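PDB 6NE6: G-protein alpha subunit Galpha7, which probably binds and hydrolyses GTP as the alpha subunit of a heterotrimeric G protein, relaying signals in the amoeba Naegleria fowleri. Local coordinates for residues K96-D99 and S100-Q104; E108-E112 and P113-Q117. All coordinates share one frame; numbering follows the deposited sequence. Where two conformers were deposited one is given.

Contact 1: K96-D99 and S100-Q104. With EDO (1,2-ethanediol), chain F.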
# COMPACT_ATOMS: atom_id res chain seq x y z
N LYS A 96 -16.01 18.33 -12.25
CA LYS A 96 -14.94 17.55 -12.85
C LYS A 96 -13.81 18.51 -13.19
O LYS A 96 -13.96 19.38 -14.05
CB LYS A 96 -15.44 16.82 -14.09
N VAL A 97 -12.68 18.36 -12.51
CA VAL A 97 -11.52 19.22 -12.73
C VAL A 97 -10.62 18.67 -13.84
O VAL A 97 -9.99 19.45 -14.57
CB VAL A 97 -10.75 19.36 -11.41
CG1 VAL A 97 -9.48 20.18 -11.60
CG2 VAL A 97 -11.64 19.99 -10.34
N TRP A 98 -10.56 17.36 -13.99
CA TRP A 98 -9.68 16.75 -14.98
C TRP A 98 -10.24 16.94 -16.39
O TRP A 98 -11.40 16.63 -16.66
CB TRP A 98 -9.52 15.27 -14.69
CG TRP A 98 -8.52 14.58 -15.55
CD1 TRP A 98 -8.71 14.05 -16.80
CD2 TRP A 98 -7.16 14.34 -15.21
NE1 TRP A 98 -7.54 13.50 -17.26
CE2 TRP A 98 -6.57 13.65 -16.30
CE3 TRP A 98 -6.37 14.62 -14.09
CZ2 TRP A 98 -5.24 13.25 -16.29
CZ3 TRP A 98 -5.05 14.22 -14.09
CH2 TRP A 98 -4.50 13.54 -15.18
N ASP A 99 -9.40 17.45 -17.29
CA ASP A 99 -9.68 17.41 -18.71
C ASP A 99 -8.37 17.20 -19.45
O ASP A 99 -7.30 17.03 -18.84
CB ASP A 99 -10.43 18.67 -19.19
CG ASP A 99 -9.68 19.97 -18.95
OD1 ASP A 99 -8.47 19.97 -18.63
OD2 ASP A 99 -10.32 21.04 -19.09
N SER A 100 -8.45 17.19 -20.78
CA SER A 100 -7.26 16.94 -21.59
C SER A 100 -6.21 18.03 -21.37
O SER A 100 -5.00 17.74 -21.36
CB SER A 100 -7.64 16.85 -23.07
OG SER A 100 -6.52 16.53 -23.87
N ASN A 101 -6.64 19.28 -21.19
CA ASN A 101 -5.70 20.36 -20.90
C ASN A 101 -4.89 20.08 -19.64
O ASN A 101 -3.67 20.30 -19.61
CB ASN A 101 -6.45 21.69 -20.74
CG ASN A 101 -7.04 22.18 -22.04
OD1 ASN A 101 -6.42 22.09 -23.09
ND2 ASN A 101 -8.26 22.70 -21.97
N LEU A 102 -5.56 19.65 -18.58
CA LEU A 102 -4.87 19.39 -17.32
C LEU A 102 -3.91 18.22 -17.46
O LEU A 102 -2.79 18.26 -16.94
CB LEU A 102 -5.88 19.12 -16.21
CG LEU A 102 -5.29 18.87 -14.83
CD1 LEU A 102 -4.49 20.07 -14.40
CD2 LEU A 102 -6.39 18.59 -13.82
N ALA A 103 -4.36 17.15 -18.12
CA ALA A 103 -3.47 16.01 -18.35
C ALA A 103 -2.21 16.44 -19.08
O ALA A 103 -1.10 16.04 -18.71
CB ALA A 103 -4.21 14.93 -19.15
N GLN A 104 -2.37 17.28 -20.10
CA GLN A 104 -1.20 17.75 -20.84
C GLN A 104 -0.32 18.62 -19.95
O GLN A 104 0.91 18.53 -20.03
CB GLN A 104 -1.65 18.51 -22.09
CG GLN A 104 -2.39 17.65 -23.13
CD GLN A 104 -2.92 18.46 -24.30
OE1 GLN A 104 -2.15 18.89 -25.16
NE2 GLN A 104 -4.24 18.67 -24.35
C1 EDO F . -11.51 14.67 -11.38
O1 EDO F . -12.11 15.22 -12.56
C2 EDO F . -12.32 15.11 -10.16
O2 EDO F . -12.40 16.53 -10.12
O HOH W 1 -9.47 23.67 -19.33
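Asp99 OD1 takes the backbone N-H of Leu102 at 2.9 Å, with an N-H...O angle of 157°, and is met nearly along its C-O bond. This is an N-cap: Asp99 sits just before helix 100-109 and its carboxylate satisfies an amide that has no preceding helical carbonyl to bond to. With chi1 at 60°, CG is placed between the backbone N and the carbonyl carbon, which turns the carboxylate back over the first turn. The other oxygen, OD2, receives a hydrogen bond from a water, and that water in turn accepts from Asn101 ND2 at 3.1 Å, bridging two side chains whose carboxylate and amide planes stand almost perpendicular. Behind the cap the helix itself begins, with Ala103 N donating to Asp99 O at 3.0 Å, nearly straight.

The apolar side is built round Trp98. Its benzo carbon CZ2 touches Ala103 CB at 3.5 Å, while Ala103 N lies over one face of the indole and Tyr50 stacks on the ring. Leu102 CD2 comes obliquely to CE3 of the same ring, 4.0 Å away, and also meets Val97 CG1; beyond, Leu102 packs on Ile83 and Leu86 of helix 74-89. Upstream, a 1,2-ethanediol, probably from the crystallisation liquor, accepts from Val97 N through O2 and from Trp98 N through O1.

Contact between the residue before the N-cap, Trp98, and the fifth residue after that one, Ala103, is the hydrophobic staple, here joined to an Asp N-cap at the start of a helix in the all-helical domain of a G-alpha subunit.

Contact 2: E108-E112 and P113-Q117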
# COMPACT_ATOMS: atom_id res chain seq x y z
N GLU A 108 3.54 17.80 -18.98
CA GLU A 108 4.61 18.74 -19.25
C GLU A 108 5.40 19.04 -17.97
O GLU A 108 6.64 19.08 -18.00
CB GLU A 108 4.04 20.02 -19.88
CG GLU A 108 5.07 20.94 -20.50
CD GLU A 108 5.84 20.32 -21.67
OE1 GLU A 108 5.27 19.53 -22.47
OE2 GLU A 108 7.04 20.62 -21.78
N LEU A 109 4.71 19.23 -16.84
CA LEU A 109 5.43 19.47 -15.59
C LEU A 109 6.25 18.27 -15.14
O LEU A 109 7.25 18.43 -14.44
CB LEU A 109 4.45 19.86 -14.48
CG LEU A 109 4.26 21.33 -14.14
CD1 LEU A 109 3.57 21.43 -12.78
CD2 LEU A 109 5.57 22.10 -14.13
N TRP A 110 5.83 17.05 -15.51
CA TRP A 110 6.62 15.88 -15.16
C TRP A 110 7.99 15.87 -15.84
O TRP A 110 8.86 15.10 -15.43
CB TRP A 110 5.79 14.64 -15.50
CG TRP A 110 6.35 13.26 -15.22
CD1 TRP A 110 6.37 12.22 -16.10
CD2 TRP A 110 6.91 12.76 -13.99
NE1 TRP A 110 6.92 11.11 -15.50
CE2 TRP A 110 7.26 11.41 -14.21
CE3 TRP A 110 7.15 13.32 -12.73
CZ2 TRP A 110 7.83 10.61 -13.22
CZ3 TRP A 110 7.73 12.52 -11.74
CH2 TRP A 110 8.07 11.18 -12.00
N LYS A 111 8.21 16.74 -16.84
CA LYS A 111 9.51 16.92 -17.48
C LYS A 111 10.36 18.02 -16.84
O LYS A 111 11.53 18.16 -17.20
CB LYS A 111 9.33 17.25 -18.97
CG LYS A 111 8.45 16.28 -19.74
CD LYS A 111 8.22 16.80 -21.17
CE LYS A 111 6.92 16.26 -21.77
NZ LYS A 111 6.54 17.00 -23.03
N GLU A 112 9.79 18.79 -15.91
CA GLU A 112 10.48 19.96 -15.36
C GLU A 112 11.61 19.52 -14.43
O GLU A 112 11.38 18.72 -13.52
CB GLU A 112 9.46 20.84 -14.62
CG GLU A 112 10.05 21.81 -13.62
CD GLU A 112 10.93 22.85 -14.27
OE1 GLU A 112 10.62 23.28 -15.40
OE2 GLU A 112 11.94 23.24 -13.65
N PRO A 113 12.84 20.00 -14.64
CA PRO A 113 13.96 19.51 -13.82
C PRO A 113 13.76 19.73 -12.33
O PRO A 113 14.14 18.85 -11.53
CB PRO A 113 15.17 20.29 -14.36
CG PRO A 113 14.61 21.36 -15.25
CD PRO A 113 13.29 20.84 -15.76
N ALA A 114 13.17 20.85 -11.91
CA ALA A 114 12.94 21.05 -10.48
C ALA A 114 12.03 19.97 -9.91
O ALA A 114 12.26 19.45 -8.82
CB ALA A 114 12.35 22.43 -10.21
N ILE A 115 10.97 19.63 -10.66
CA ILE A 115 10.05 18.57 -10.25
C ILE A 115 10.79 17.24 -10.12
O ILE A 115 10.60 16.50 -9.15
CB ILE A 115 8.89 18.48 -11.26
CG1 ILE A 115 8.02 19.73 -11.18
CG2 ILE A 115 8.06 17.20 -11.04
CD1 ILE A 115 7.23 19.85 -9.84
N LEU A 116 11.63 16.92 -11.10
CA LEU A 116 12.33 15.64 -11.07
C LEU A 116 13.38 15.60 -9.96
O LEU A 116 13.65 14.52 -9.41
CB LEU A 116 12.96 15.36 -12.45
CG LEU A 116 11.93 15.02 -13.54
CD1 LEU A 116 12.56 14.82 -14.93
CD2 LEU A 116 11.08 13.80 -13.16
N GLN A 117 13.96 16.74 -9.61
CA GLN A 117 14.87 16.78 -8.46
C GLN A 117 14.10 16.50 -7.17
O GLN A 117 14.60 15.79 -6.28
CB GLN A 117 15.55 18.15 -8.38
CG GLN A 117 16.67 18.38 -9.43
CD GLN A 117 17.95 17.61 -9.12
OE1 GLN A 117 18.19 17.21 -7.97
NE2 GLN A 117 18.77 17.39 -10.14
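Leu116 and Trp110 meet at about a right angle, with the methyl CD2 of the leucine resting on one face of the indole. It stands 3.8 Å above the ring plane, set off toward the rim, and the line to the centroid of the six-membered ring leans 18° from the normal, a CH-pi contact. The same methyl is 3.4 Å from Trp110 O, so the leucine fills the corner between that residue's backbone and its ring. The indole is fixed at its other end by a hydrogen bond from NE1 to Asp136 OD1, and Phe135 meets the ring at an inclined angle. Ile115 comes in obliquely through CG2, 4.3 Å from Trp110 CE3.

Glu112 lies differently, crossing Pro113 obliquely. The bend at chi2 (64°) brings the carboxylate beside Pro113 CD and lets OE2 accept from Ala114 N at 3.2 Å, on the anti side and 31° out of the carboxylate plane. OE1 is hydrogen-bonded to Ser72 OG and Asn76 ND2, which gives this buried carboxylate polar partners at both oxygens. Its aliphatic part is used too, CG lying 3.8 Å from Ile115 CG1. Leu116 N closes the first helical turn on Glu112 O at 3.0 Å.

A type I turn from Leu109 to Glu112, whose last residue is also the N-cap of the next helix, with proline in that helix's first position, makes the tight connection between 100-109 and 113-120, two consecutive helices of the helical domain.

Helix 100-109 joins the two contacts: contact 1 covers its start and contact 2 the turn by which the chain leaves it for helix 113-120. Their centres are 18 Å apart, and they do not touch except through the intervening chain. Both are N-terminal caps by an acidic side chain, but the aspartate reaches the third residue of its helix and the longer glutamate the second. Helix 74-89 packs against both, with Ile83 meeting Leu102 and Leu109 alike. The centres of the contacts lie about 26 and 25 Å from the centre of the chain, and both contacts belong to the helical domain rather than to the sheet-containing part that carries the probable P-loop at Gly16 to Ser23.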